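Local coordinates for protein HP0420 homologue (Helicobacter felis, PDB 3LW3) that is of unknown function but adopts the hotdog fold, shared by many acyl-CoA thioesterases and dehydratases, and assembles as a two-chain unit, at residues K109-V114 with D127-V132; L16-R21 with A68-N73; T39-P44 with E95-A100; N85-I90 with E120-E125; P44-L49 with I90-E95. All coordinates share one frame; numbering follows the deposited sequence.

Contact 1. Residues K109-V114 with D127-V132; sequences KSTIRV and DFEILV
Ile112 and Ile130 meet methyl to methyl, CD1 to CD1 at 3.7 Å, on the tightly packed face of the strand pair, which also carries Ser110, Val114 and Phe128. Val114 has CG1 anti to its backbone N (chi1 -180°), which turns CG2 to the Phe128 ring, 3.6 Å from CE2; the carbonyl O of Ile112 lies at an edge of that ring, in its plane. Helix 57-72 closes this face: Ala64, Ser65 and Ala68 press on Phe128, while Ser110 packs on Leu72 and hydrogen-bonds through OG to Thr105. The other face is looser, polar and largely turned to solvent. Arg113 NE donates to Asp127 OD1 (2.6 Å) from the syn side in a salt bridge; guanidinium and carboxylate planes stand 57° apart, so the two groups do not meet flat. Thr111 and Glu129 run side by side, with OG1 donating to the syn side of OE1 at 2.7 Å; a bend at chi2 (-67°) brings the carboxylate alongside the threonine. At the far end Lys109 offers only CB, 3.7 Å from Leu131 CD2, and its amine leads away. Between the faces, Ser110 with Ile130 and Ile112 with Phe128 each exchange two backbone hydrogen bonds. These are the two arms of the antiparallel hairpin 109-118/121-132, with the apolar inner face and polar outer face of a hotdog sheet wrapped round its helix.

Contact 2. Residues L16-R21 with A68-N73; sequences LLVCTR and ALCALN
The carboxamide of Asn73, the one flat side-chain group that touches across this contact, is set against the bend at Leu16 and Leu17. The Asn73 side chain crosses that of Leu17 at about a right angle, and the CD1 methyl of Leu16 also packs on it. Asn73 CG is anti to the backbone N (chi1 -168°), which swings the amide off the helix end toward the loop. The residue has positive phi and is the first to leave the helical path, yet its N still bonds Leu69 O at 2.8 Å. Deeper in, the contact is apolar. Leu16 CD1 touches Cys70 SG at 3.7 Å. Val18 sets both methyls against Leu69: CG1 rests 3.8 Å from Leu69 O, and CG2 lies 3.9 Å from Leu69 CB, the two side chains crossing nearly perpendicularly. This is the C-terminal end of the long central helix of the hotdog fold, here overlaid by the N-terminal loop, while Ala68 and Leu72 of the helix pack on strands 109-118 and 121-132. Cys19 meets the same leucine farther out, with SG 3.8 Å from Leu69 CD1, and the same sulfur is bonded covalently to Cys50 of the second subunit. That disulfide ties the loop to the dimer partner, and nearby Arg21 adds a salt bridge to Asp52 of the second subunit. Leu30 and Phe33 of strand 29-34 also pack on Leu16.

Contact 3. Residues T39-P44 with E95-A100; sequences TVCLTP and EIYFNA
Thr39 OG1 donates to Asn99 OD1 at 2.8 Å, tilted 24° from the amide carbonyl plane, with the two side chains lying alongside each other and pointing the same way. Thr39 has OG1 beside its own backbone N, anti to the carbonyl carbon (chi1 -65°), which puts the hydroxyl beside the amide oxygen and leaves CG2 at the ring edge of Tyr97. Inside the pair, Val40 and Phe98 exchange two backbone hydrogen bonds, as do Leu42 and Ile96; the shortest include Phe98 N to Val40 O at 2.8 Å. Thr39, Cys41, Tyr97 and Asn99 share one face of the sheet. Here the Cys41 sulfur sits over the Tyr97 ring, SG 3.7 Å from the centroid and 16° off the ring normal, a sulfur-aromatic contact, while Thr39 CG2 approaches the ring edge in its plane, 4.0 Å from CD1. Beyond the last bridge, where the strands give way to loops, Thr43 CG2 and Glu95 CG approach to 3.2 Å, doubtfully short for two carbons. On the opposite face the packing is purely apolar: Val40 CG2 lies 4.0 Å from Phe98 CB, and Leu42 CB meets the edge of the Phe98 ring in plane, 4.0 Å from CE2. This buried face looks at the central helix 57-72 of the hotdog fold, with Val40 on Phe66, Leu42 on Ile60 and Phe98 on Ala63. Strand 37-42 is flanked further out by strand 29-34, and strand 96-105 by strand 109-118.

Contact 4. Residues N85-I90 with E120-E125; sequences NLLAPI and EIKVFE
Glu125 crosses Asn85 at a slant and Leu87 at about a right angle. Its CB packs near Val114 O. CG, set between the backbone N and the carbonyl carbon (chi1 70°), lies 3.7 Å from Asn85 OD1, and CD is 4.2 Å from Leu87 CD1. At the tip the two oxygens part company. OE2 stands 3.2 Å from Asn85 OD1, two acceptors that would probably repel, with amide and carboxylate planes 67° apart; it also lies near Leu87 CD2. OE1 takes the NZ of Lys122 at 2.6 Å in a salt bridge, which should offset the charge and steady the carboxylate. In the backbone, Asn85 and Glu125 exchange two hydrogen bonds, after which the pairing loosens. Leu87 N still reaches Val123 O at 2.9 Å, but from 44° above the carbonyl plane, and a water donates to the same oxygen at 2.9 Å. The loosening coincides with a classic beta bulge, Val123 and Phe124 both facing Gly116 of strand 109-118. Val123 CG2 meets Ile90 CD1 at 4.2 Å. Phe124 points inward, its ring packing on Ile60 and Ala64 of helix 57-72 and meeting Phe98 edge-to-face. Strand 77-86 is the outermost within its chain, yet at Asn85 it pairs antiparallel with a strand of the second subunit, so the hotdog sheet continues across the dimer.

Contact 5. Residues P44-L49 with I90-E95; sequences PKEFML and IEIKQE
A type II beta turn, Glu91 to Gln94, holds Ile92 against Pro44 and the short 3-10 turn at 46-48, where two loops meet at one end of the hotdog sheet. The branch methyl CG2 of Ile92 carries much of the contact, lying 3.6 Å from Pro44 O. With CG1 lodged between the backbone N and the carbonyl carbon (chi1 55°), CG2 is left anti to that carbon and directed at the opposing loop. Leu49 crosses Ile92 at roughly a right angle, its CD2 3.9 Å from Ile92 CG2. The Pro44 ring also presses CG against Ile90 CG2 at 4.0 Å. Polar bonds here stay within each loop: Gln94 OE1 accepts Glu91 N at 2.8 Å, bracing the turn, Met48 N bonds Lys45 O at 2.8 Å, and a weak bond runs from Lys45 N to Met48 SD. Inward, Pro44 and Leu49 rest on Val55 of strand 54-55, and Met48 and Ile90 reach helix 57-72 at Phe59 and Ile60, while Glu46 and Leu49 pack on Arg21 of the second subunit.

Contacts 1, 3 and 4 belong to one antiparallel sheet. Contacts 1 and 3 lie on opposite sides of the chain centre, about 18 Å apart between centres, and meet where Ala100 packs on Ile112 and Val114. Contact 4 shares strand 121-132 with contact 1 and touches contact 3 through Phe98 and Phe124. Contact 2 sets the helix end over this sheet: Ala68 lies on Ile112, and Ala71 on Ala100. Contact 5 is nested inside the loop closed by contact 3, sharing Pro44 and Glu95 with it; its centre is about 23 Å from that of contact 2. Contacts 2, 4 and 5 all touch the second subunit, whereas contacts 1 and 3 lie clear of it.

Contact 1. Residues K109-V114 with D127-V132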
# COMPACT_ATOMS: atom_id res chain seq x y z
N LYS B 109 4.57 11.26 -16.51
CA LYS B 109 4.76 10.11 -15.64
C LYS B 109 6.19 9.97 -15.14
O LYS B 109 7.16 10.40 -15.78
CB LYS B 109 4.28 8.81 -16.28
CG LYS B 109 5.11 8.35 -17.44
CD LYS B 109 4.51 7.11 -18.14
CE LYS B 109 5.49 6.57 -19.21
NZ LYS B 109 4.83 6.31 -20.54
N SER B 110 6.32 9.38 -13.96
CA SER B 110 7.62 8.98 -13.43
C SER B 110 7.66 7.55 -12.89
O SER B 110 6.60 6.98 -12.55
CB SER B 110 8.05 9.93 -12.31
OG SER B 110 8.10 11.27 -12.78
N THR B 111 8.87 6.99 -12.82
CA THR B 111 9.14 5.74 -12.13
C THR B 111 10.03 6.09 -10.94
O THR B 111 11.00 6.86 -11.07
CB THR B 111 9.89 4.74 -13.01
OG1 THR B 111 9.19 4.55 -14.26
CG2 THR B 111 10.05 3.40 -12.30
N ILE B 112 9.70 5.51 -9.78
CA ILE B 112 10.39 5.79 -8.52
C ILE B 112 10.74 4.44 -7.91
O ILE B 112 9.87 3.54 -7.81
CB ILE B 112 9.53 6.63 -7.52
CG1 ILE B 112 9.25 8.06 -8.03
CG2 ILE B 112 10.25 6.81 -6.17
CD1 ILE B 112 8.56 8.22 -9.24
N ARG B 113 11.99 4.27 -7.53
CA ARG B 113 12.45 3.04 -6.88
C ARG B 113 12.49 3.29 -5.36
O ARG B 113 12.94 4.33 -4.90
CB ARG B 113 13.85 2.70 -7.41
CG ARG B 113 14.69 1.84 -6.54
CD ARG B 113 14.52 0.43 -6.82
NE ARG B 113 14.43 0.14 -8.25
CZ ARG B 113 15.29 -0.62 -8.94
NH1 ARG B 113 16.37 -1.15 -8.35
NH2 ARG B 113 15.07 -0.84 -10.24
N VAL B 114 11.99 2.32 -4.59
CA VAL B 114 11.94 2.45 -3.14
C VAL B 114 12.64 1.26 -2.50
O VAL B 114 12.42 0.11 -2.91
CB VAL B 114 10.51 2.59 -2.58
CG1 VAL B 114 10.55 2.74 -1.08
CG2 VAL B 114 9.82 3.83 -3.17
N ASP B 127 9.39 -0.83 -7.37
CA ASP B 127 9.29 0.26 -8.35
C ASP B 127 7.83 0.72 -8.46
O ASP B 127 6.92 -0.12 -8.59
CB ASP B 127 9.82 -0.17 -9.72
CG ASP B 127 11.32 -0.42 -9.68
OD1 ASP B 127 12.04 0.48 -9.24
OD2 ASP B 127 11.80 -1.53 -10.01
N PHE B 128 7.60 2.02 -8.39
CA PHE B 128 6.27 2.61 -8.45
C PHE B 128 6.18 3.46 -9.72
O PHE B 128 7.12 4.17 -10.05
CB PHE B 128 6.00 3.50 -7.24
CG PHE B 128 5.98 2.73 -5.95
CD1 PHE B 128 4.78 2.37 -5.38
CD2 PHE B 128 7.18 2.30 -5.36
CE1 PHE B 128 4.76 1.60 -4.22
CE2 PHE B 128 7.18 1.55 -4.21
CZ PHE B 128 5.96 1.17 -3.65
N GLU B 129 5.06 3.41 -10.40
CA GLU B 129 4.84 4.27 -11.55
C GLU B 129 3.83 5.31 -11.08
O GLU B 129 2.82 4.95 -10.43
CB GLU B 129 4.30 3.49 -12.75
CG GLU B 129 5.09 2.23 -13.08
CD GLU B 129 6.49 2.50 -13.58
OE1 GLU B 129 6.67 3.56 -14.21
OE2 GLU B 129 7.41 1.64 -13.35
N ILE B 130 4.11 6.58 -11.37
CA ILE B 130 3.29 7.68 -10.94
C ILE B 130 2.87 8.49 -12.14
O ILE B 130 3.71 8.78 -12.98
CB ILE B 130 4.00 8.59 -9.89
CG1 ILE B 130 4.32 7.78 -8.59
CG2 ILE B 130 3.18 9.85 -9.66
CD1 ILE B 130 5.23 8.50 -7.62
N LEU B 131 1.57 8.79 -12.24
CA LEU B 131 1.03 9.65 -13.32
C LEU B 131 0.76 11.08 -12.80
O LEU B 131 0.29 11.26 -11.66
CB LEU B 131 -0.27 9.08 -13.90
CG LEU B 131 -0.28 7.67 -14.50
CD1 LEU B 131 -1.63 7.37 -15.12
CD2 LEU B 131 0.87 7.46 -15.51
N VAL B 132 1.04 12.08 -13.63
CA VAL B 132 0.81 13.46 -13.23
C VAL B 132 -0.19 14.05 -14.19
O VAL B 132 -0.06 13.89 -15.39
CB VAL B 132 2.11 14.27 -13.22
CG1 VAL B 132 1.82 15.71 -12.87
CG2 VAL B 132 3.12 13.66 -12.21

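Contact 2. Residues L16-R21 with A68-N73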
# COMPACT_ATOMS: atom_id res chain seq x y z
N LEU B 16 5.61 20.25 1.29
CA LEU B 16 5.13 18.97 0.75
C LEU B 16 3.78 19.20 0.07
O LEU B 16 2.81 19.66 0.70
CB LEU B 16 5.02 17.96 1.87
CG LEU B 16 4.60 16.58 1.38
CD1 LEU B 16 5.78 15.98 0.67
CD2 LEU B 16 4.17 15.74 2.56
N LEU B 17 3.73 18.93 -1.23
CA LEU B 17 2.57 19.19 -2.07
C LEU B 17 1.63 18.01 -2.23
O LEU B 17 0.48 18.18 -2.64
CB LEU B 17 3.03 19.62 -3.47
CG LEU B 17 3.99 20.82 -3.55
CD1 LEU B 17 4.04 21.35 -4.98
CD2 LEU B 17 3.56 21.89 -2.56
N VAL B 18 2.11 16.80 -1.94
CA VAL B 18 1.36 15.59 -2.21
C VAL B 18 0.70 15.02 -0.94
O VAL B 18 1.16 15.24 0.17
CB VAL B 18 2.29 14.55 -2.93
CG1 VAL B 18 3.32 14.04 -1.95
CG2 VAL B 18 1.48 13.46 -3.62
N CYS B 19 -0.39 14.28 -1.12
CA CYS B 19 -1.10 13.65 -0.01
C CYS B 19 -1.40 14.59 1.15
O CYS B 19 -1.12 14.30 2.31
CB CYS B 19 -0.40 12.38 0.47
SG CYS B 19 -0.57 10.96 -0.75
N THR B 20 -2.02 15.71 0.83
CA THR B 20 -2.32 16.66 1.88
C THR B 20 -3.25 16.12 2.98
O THR B 20 -3.23 16.66 4.08
CB THR B 20 -2.82 18.01 1.33
OG1 THR B 20 -4.09 17.86 0.68
CG2 THR B 20 -1.77 18.59 0.37
N ARG B 21 -4.05 15.10 2.70
CA ARG B 21 -4.99 14.61 3.71
C ARG B 21 -4.42 13.42 4.50
O ARG B 21 -5.06 12.97 5.44
CB ARG B 21 -6.33 14.22 3.09
CG ARG B 21 -7.02 15.25 2.22
CD ARG B 21 -7.88 16.24 3.02
NE ARG B 21 -8.69 15.60 4.07
CZ ARG B 21 -9.97 15.23 3.93
NH1 ARG B 21 -10.63 15.42 2.78
NH2 ARG B 21 -10.61 14.67 4.96
N ALA B 68 7.46 7.14 -2.20
CA ALA B 68 7.48 7.28 -3.67
C ALA B 68 6.82 8.62 -4.08
O ALA B 68 7.41 9.39 -4.82
CB ALA B 68 6.78 6.11 -4.31
N LEU B 69 5.62 8.90 -3.59
CA LEU B 69 4.91 10.16 -3.92
C LEU B 69 5.73 11.38 -3.46
O LEU B 69 5.82 12.36 -4.19
CB LEU B 69 3.50 10.16 -3.33
CG LEU B 69 2.56 9.22 -4.10
CD1 LEU B 69 1.23 8.82 -3.35
CD2 LEU B 69 2.23 9.90 -5.44
N CYS B 70 6.34 11.31 -2.28
CA CYS B 70 7.14 12.43 -1.78
C CYS B 70 8.42 12.71 -2.59
O CYS B 70 8.87 13.87 -2.68
CB CYS B 70 7.50 12.21 -0.32
SG CYS B 70 6.12 12.27 0.81
N ALA B 71 8.99 11.70 -3.21
CA ALA B 71 10.19 11.88 -4.02
C ALA B 71 9.92 12.77 -5.24
O ALA B 71 10.79 13.54 -5.64
CB ALA B 71 10.73 10.49 -4.51
N LEU B 72 8.74 12.60 -5.83
CA LEU B 72 8.32 13.42 -6.98
C LEU B 72 7.67 14.74 -6.51
O LEU B 72 7.90 15.81 -7.11
CB LEU B 72 7.36 12.64 -7.87
CG LEU B 72 6.85 13.39 -9.09
CD1 LEU B 72 8.06 13.73 -9.91
CD2 LEU B 72 5.91 12.47 -9.80
N ASN B 73 6.88 14.67 -5.44
CA ASN B 73 6.27 15.82 -4.78
C ASN B 73 5.49 16.74 -5.74
O ASN B 73 5.69 17.94 -5.74
CB ASN B 73 7.33 16.64 -4.01
CG ASN B 73 6.71 17.68 -3.09
OD1 ASN B 73 7.32 18.73 -2.84
ND2 ASN B 73 5.49 17.45 -2.63

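Contact 3. Residues T39-P44 with E95-A100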
# COMPACT_ATOMS: atom_id res chain seq x y z
N THR B 39 12.64 10.19 2.18
CA THR B 39 12.74 9.10 3.17
C THR B 39 11.59 9.25 4.14
O THR B 39 11.32 10.35 4.63
CB THR B 39 14.06 9.14 3.95
OG1 THR B 39 15.16 8.91 3.08
CG2 THR B 39 14.11 8.12 5.02
N VAL B 40 10.90 8.15 4.41
CA VAL B 40 9.93 8.09 5.51
C VAL B 40 10.33 6.95 6.42
O VAL B 40 11.04 5.99 5.99
CB VAL B 40 8.48 7.92 4.99
CG1 VAL B 40 8.16 8.94 3.89
CG2 VAL B 40 8.21 6.49 4.52
N CYS B 41 9.83 6.98 7.65
CA CYS B 41 10.15 5.95 8.62
C CYS B 41 8.88 5.35 9.23
O CYS B 41 8.03 6.06 9.79
CB CYS B 41 11.04 6.51 9.72
SG CYS B 41 11.55 5.20 10.87
N LEU B 42 8.74 4.04 9.10
CA LEU B 42 7.61 3.32 9.68
C LEU B 42 8.04 2.56 10.92
O LEU B 42 8.89 1.70 10.85
CB LEU B 42 7.04 2.33 8.67
CG LEU B 42 5.98 1.36 9.21
CD1 LEU B 42 4.75 2.10 9.57
CD2 LEU B 42 5.67 0.27 8.20
N THR B 43 7.43 2.91 12.04
CA THR B 43 7.54 2.13 13.28
C THR B 43 6.18 1.44 13.53
O THR B 43 5.20 2.08 13.93
CB THR B 43 8.08 3.02 14.42
OG1 THR B 43 7.44 4.32 14.38
CG2 THR B 43 9.57 3.27 14.20
N PRO B 44 6.07 0.14 13.13
CA PRO B 44 4.72 -0.42 13.05
C PRO B 44 4.00 -0.44 14.38
O PRO B 44 4.65 -0.70 15.40
CB PRO B 44 4.97 -1.84 12.55
CG PRO B 44 6.23 -1.73 11.74
CD PRO B 44 7.07 -0.77 12.53
N GLU B 95 11.97 -0.38 13.40
CA GLU B 95 12.00 0.85 12.58
C GLU B 95 12.40 0.54 11.15
O GLU B 95 13.54 0.11 10.91
CB GLU B 95 13.05 1.82 13.12
CG GLU B 95 12.66 2.40 14.42
CD GLU B 95 13.59 3.54 14.82
OE1 GLU B 95 14.62 3.80 14.11
OE2 GLU B 95 13.24 4.17 15.84
N ILE B 96 11.50 0.76 10.21
CA ILE B 96 11.84 0.56 8.76
C ILE B 96 11.96 1.89 8.00
O ILE B 96 10.96 2.63 7.93
CB ILE B 96 10.74 -0.27 8.07
CG1 ILE B 96 10.38 -1.49 8.91
CG2 ILE B 96 11.20 -0.72 6.70
CD1 ILE B 96 11.62 -2.41 9.19
N TYR B 97 13.15 2.20 7.48
CA TYR B 97 13.35 3.42 6.66
C TYR B 97 13.11 3.13 5.18
O TYR B 97 13.76 2.24 4.59
CB TYR B 97 14.76 3.96 6.87
CG TYR B 97 14.91 4.64 8.20
CD1 TYR B 97 14.59 5.98 8.36
CD2 TYR B 97 15.31 3.90 9.32
CE1 TYR B 97 14.71 6.62 9.59
CE2 TYR B 97 15.41 4.51 10.54
CZ TYR B 97 15.13 5.87 10.67
OH TYR B 97 15.23 6.47 11.90
N PHE B 98 12.17 3.86 4.57
CA PHE B 98 11.94 3.71 3.14
C PHE B 98 12.53 4.88 2.40
O PHE B 98 12.12 6.03 2.61
CB PHE B 98 10.44 3.64 2.81
CG PHE B 98 9.77 2.40 3.39
CD1 PHE B 98 9.61 1.24 2.61
CD2 PHE B 98 9.29 2.39 4.70
CE1 PHE B 98 8.99 0.12 3.14
CE2 PHE B 98 8.66 1.21 5.22
CZ PHE B 98 8.50 0.13 4.42
N ASN B 99 13.48 4.58 1.52
CA ASN B 99 14.22 5.59 0.75
C ASN B 99 13.80 5.50 -0.72
O ASN B 99 14.04 4.47 -1.36
CB ASN B 99 15.73 5.31 0.88
CG ASN B 99 16.19 5.31 2.34
OD1 ASN B 99 15.79 6.17 3.13
ND2 ASN B 99 17.00 4.31 2.72
N ALA B 100 13.15 6.56 -1.22
CA ALA B 100 12.66 6.64 -2.61
C ALA B 100 13.64 7.46 -3.44
O ALA B 100 14.13 8.52 -3.00
CB ALA B 100 11.34 7.30 -2.64

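Contact 4. Residues N85-I90 with E120-E125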
# COMPACT_ATOMS: atom_id res chain seq x y z
N ASN B 85 8.61 -6.26 -3.75
CA ASN B 85 9.08 -7.48 -3.06
C ASN B 85 9.16 -7.18 -1.57
O ASN B 85 9.83 -6.22 -1.13
CB ASN B 85 10.48 -7.89 -3.53
CG ASN B 85 10.51 -8.24 -5.01
OD1 ASN B 85 11.43 -7.85 -5.72
ND2 ASN B 85 9.51 -8.96 -5.47
N LEU B 86 8.41 -7.97 -0.80
CA LEU B 86 8.39 -7.88 0.64
C LEU B 86 9.36 -8.94 1.12
O LEU B 86 9.03 -10.13 1.19
CB LEU B 86 6.97 -8.07 1.21
CG LEU B 86 6.00 -6.92 0.88
CD1 LEU B 86 5.63 -6.82 -0.56
CD2 LEU B 86 4.70 -7.00 1.70
N LEU B 87 10.61 -8.54 1.38
CA LEU B 87 11.70 -9.52 1.56
C LEU B 87 11.68 -10.28 2.88
O LEU B 87 12.26 -11.36 3.00
CB LEU B 87 13.07 -8.88 1.32
CG LEU B 87 13.22 -8.21 -0.04
CD1 LEU B 87 14.55 -7.54 -0.19
CD2 LEU B 87 13.09 -9.28 -1.10
N ALA B 88 11.03 -9.71 3.89
CA ALA B 88 10.97 -10.34 5.19
C ALA B 88 9.77 -9.80 5.98
O ALA B 88 9.37 -8.61 5.76
CB ALA B 88 12.25 -10.06 5.96
N PRO B 89 9.21 -10.65 6.89
CA PRO B 89 8.09 -10.21 7.72
C PRO B 89 8.57 -9.22 8.77
O PRO B 89 9.64 -9.39 9.33
CB PRO B 89 7.61 -11.50 8.41
CG PRO B 89 8.80 -12.36 8.46
CD PRO B 89 9.52 -12.08 7.13
N ILE B 90 7.80 -8.20 9.02
CA ILE B 90 8.17 -7.15 9.96
C ILE B 90 7.28 -7.28 11.21
O ILE B 90 6.07 -7.59 11.09
CB ILE B 90 8.00 -5.74 9.25
CG1 ILE B 90 8.81 -5.65 7.97
CG2 ILE B 90 8.40 -4.63 10.15
CD1 ILE B 90 10.22 -6.06 8.09
N GLU B 120 19.83 -0.85 8.40
CA GLU B 120 20.63 -0.77 7.18
C GLU B 120 20.66 -2.09 6.38
O GLU B 120 21.54 -2.29 5.55
CB GLU B 120 22.04 -0.24 7.51
CG GLU B 120 21.93 1.11 8.22
CD GLU B 120 23.25 1.78 8.61
OE1 GLU B 120 23.33 2.31 9.76
OE2 GLU B 120 24.19 1.80 7.79
N ILE B 121 19.70 -2.99 6.62
CA ILE B 121 19.56 -4.23 5.87
C ILE B 121 18.30 -4.15 5.03
O ILE B 121 17.25 -3.82 5.56
CB ILE B 121 19.45 -5.42 6.81
CG1 ILE B 121 20.67 -5.45 7.76
CG2 ILE B 121 19.29 -6.70 6.00
CD1 ILE B 121 20.41 -6.11 9.10
N LYS B 122 18.40 -4.41 3.74
CA LYS B 122 17.24 -4.24 2.85
C LYS B 122 16.19 -5.29 3.20
O LYS B 122 16.51 -6.50 3.21
CB LYS B 122 17.63 -4.39 1.38
CG LYS B 122 16.49 -3.99 0.44
CD LYS B 122 17.01 -3.68 -0.95
CE LYS B 122 17.76 -4.84 -1.48
NZ LYS B 122 17.92 -4.68 -2.99
N VAL B 123 14.96 -4.86 3.47
CA VAL B 123 13.86 -5.79 3.76
C VAL B 123 12.64 -5.56 2.83
O VAL B 123 11.63 -6.29 2.89
CB VAL B 123 13.37 -5.70 5.21
CG1 VAL B 123 14.50 -6.15 6.17
CG2 VAL B 123 12.93 -4.24 5.51
N PHE B 124 12.76 -4.56 1.94
CA PHE B 124 11.71 -4.24 0.97
C PHE B 124 12.36 -3.62 -0.25
O PHE B 124 13.30 -2.82 -0.14
CB PHE B 124 10.73 -3.23 1.60
CG PHE B 124 9.67 -2.74 0.65
CD1 PHE B 124 8.46 -3.43 0.53
CD2 PHE B 124 9.90 -1.62 -0.15
CE1 PHE B 124 7.49 -3.01 -0.37
CE2 PHE B 124 8.93 -1.19 -1.05
CZ PHE B 124 7.72 -1.87 -1.14
N GLU B 125 11.83 -3.95 -1.42
CA GLU B 125 12.26 -3.20 -2.62
C GLU B 125 11.09 -3.10 -3.62
O GLU B 125 10.31 -4.06 -3.75
CB GLU B 125 13.51 -3.84 -3.24
CG GLU B 125 13.25 -5.17 -3.88
CD GLU B 125 14.52 -6.06 -4.12
OE1 GLU B 125 15.67 -5.55 -4.08
OE2 GLU B 125 14.32 -7.27 -4.36
O HOH W 1 8.81 -6.14 3.58

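Contact 5. Residues P44-L49 with I90-E95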
# COMPACT_ATOMS: atom_id res chain seq x y z
N PRO B 44 6.07 0.14 13.13
CA PRO B 44 4.72 -0.42 13.05
C PRO B 44 4.00 -0.44 14.38
O PRO B 44 4.65 -0.70 15.40
CB PRO B 44 4.97 -1.84 12.55
CG PRO B 44 6.23 -1.73 11.74
CD PRO B 44 7.07 -0.77 12.53
N LYS B 45 2.69 -0.20 14.34
CA LYS B 45 1.81 -0.18 15.54
C LYS B 45 0.92 -1.42 15.56
O LYS B 45 0.70 -2.07 14.51
CB LYS B 45 0.94 1.07 15.54
CG LYS B 45 1.73 2.42 15.48
CD LYS B 45 2.88 2.40 16.49
CE LYS B 45 3.64 3.77 16.49
NZ LYS B 45 4.15 4.20 15.12
N GLU B 46 0.42 -1.77 16.75
CA GLU B 46 -0.43 -2.95 16.87
C GLU B 46 -1.58 -2.99 15.87
O GLU B 46 -1.85 -4.07 15.31
CB GLU B 46 -0.95 -3.09 18.29
CG GLU B 46 0.09 -3.71 19.18
CD GLU B 46 -0.22 -3.56 20.67
OE1 GLU B 46 -1.42 -3.66 21.04
OE2 GLU B 46 0.74 -3.34 21.47
N PHE B 47 -2.21 -1.84 15.59
CA PHE B 47 -3.31 -1.82 14.62
C PHE B 47 -2.92 -2.21 13.20
O PHE B 47 -3.79 -2.44 12.37
CB PHE B 47 -4.08 -0.51 14.63
CG PHE B 47 -3.31 0.66 14.13
CD1 PHE B 47 -3.25 0.93 12.74
CD2 PHE B 47 -2.65 1.51 15.02
CE1 PHE B 47 -2.55 2.06 12.28
CE2 PHE B 47 -1.94 2.62 14.54
CZ PHE B 47 -1.91 2.89 13.17
N MET B 48 -1.61 -2.20 12.91
CA MET B 48 -1.08 -2.55 11.57
C MET B 48 -0.81 -4.03 11.35
O MET B 48 -0.44 -4.45 10.22
CB MET B 48 0.24 -1.80 11.35
CG MET B 48 0.07 -0.30 11.30
SD MET B 48 1.63 0.55 11.05
CE MET B 48 1.08 2.22 11.01
N LEU B 49 -0.99 -4.85 12.38
CA LEU B 49 -0.66 -6.28 12.30
C LEU B 49 -1.66 -7.09 11.48
O LEU B 49 -2.89 -6.88 11.58
CB LEU B 49 -0.60 -6.88 13.71
CG LEU B 49 0.59 -6.39 14.53
CD1 LEU B 49 0.42 -6.83 15.98
CD2 LEU B 49 1.93 -6.84 13.96
N ILE B 90 7.80 -8.20 9.02
CA ILE B 90 8.17 -7.15 9.96
C ILE B 90 7.28 -7.28 11.21
O ILE B 90 6.07 -7.59 11.09
CB ILE B 90 8.00 -5.74 9.25
CG1 ILE B 90 8.81 -5.65 7.97
CG2 ILE B 90 8.40 -4.63 10.15
CD1 ILE B 90 10.22 -6.06 8.09
N GLU B 91 7.87 -7.05 12.38
CA GLU B 91 7.16 -7.04 13.66
C GLU B 91 7.04 -5.63 14.18
O GLU B 91 7.82 -4.74 13.78
CB GLU B 91 7.94 -7.86 14.71
CG GLU B 91 8.09 -9.32 14.38
CD GLU B 91 9.06 -10.00 15.35
OE1 GLU B 91 10.22 -10.26 14.96
OE2 GLU B 91 8.65 -10.23 16.51
N ILE B 92 6.12 -5.41 15.14
CA ILE B 92 6.07 -4.12 15.82
C ILE B 92 7.42 -3.85 16.46
O ILE B 92 8.19 -4.76 16.72
CB ILE B 92 4.94 -4.06 16.86
CG1 ILE B 92 5.09 -5.21 17.83
CG2 ILE B 92 3.55 -4.02 16.16
CD1 ILE B 92 4.14 -5.09 19.03
N LYS B 93 7.70 -2.57 16.67
CA LYS B 93 8.96 -2.11 17.26
C LYS B 93 10.10 -2.03 16.27
O LYS B 93 11.07 -1.32 16.53
CB LYS B 93 9.40 -2.92 18.50
CG LYS B 93 8.44 -2.83 19.69
CD LYS B 93 9.07 -3.51 20.91
CE LYS B 93 8.06 -3.81 22.02
NZ LYS B 93 8.68 -4.42 23.28
N GLN B 94 10.00 -2.70 15.12
CA GLN B 94 11.06 -2.53 14.12
C GLN B 94 10.92 -1.20 13.40
O GLN B 94 9.89 -0.95 12.79
CB GLN B 94 11.04 -3.68 13.10
CG GLN B 94 11.41 -5.06 13.66
CD GLN B 94 11.56 -6.08 12.54
OE1 GLN B 94 10.70 -6.96 12.36
NE2 GLN B 94 12.66 -5.96 11.76
N GLU B 95 11.97 -0.38 13.40
CA GLU B 95 12.00 0.85 12.58
C GLU B 95 12.40 0.54 11.15
O GLU B 95 13.54 0.11 10.91
CB GLU B 95 13.05 1.82 13.12
CG GLU B 95 12.66 2.40 14.42
CD GLU B 95 13.59 3.54 14.82
OE1 GLU B 95 14.62 3.80 14.11
OE2 GLU B 95 13.24 4.17 15.84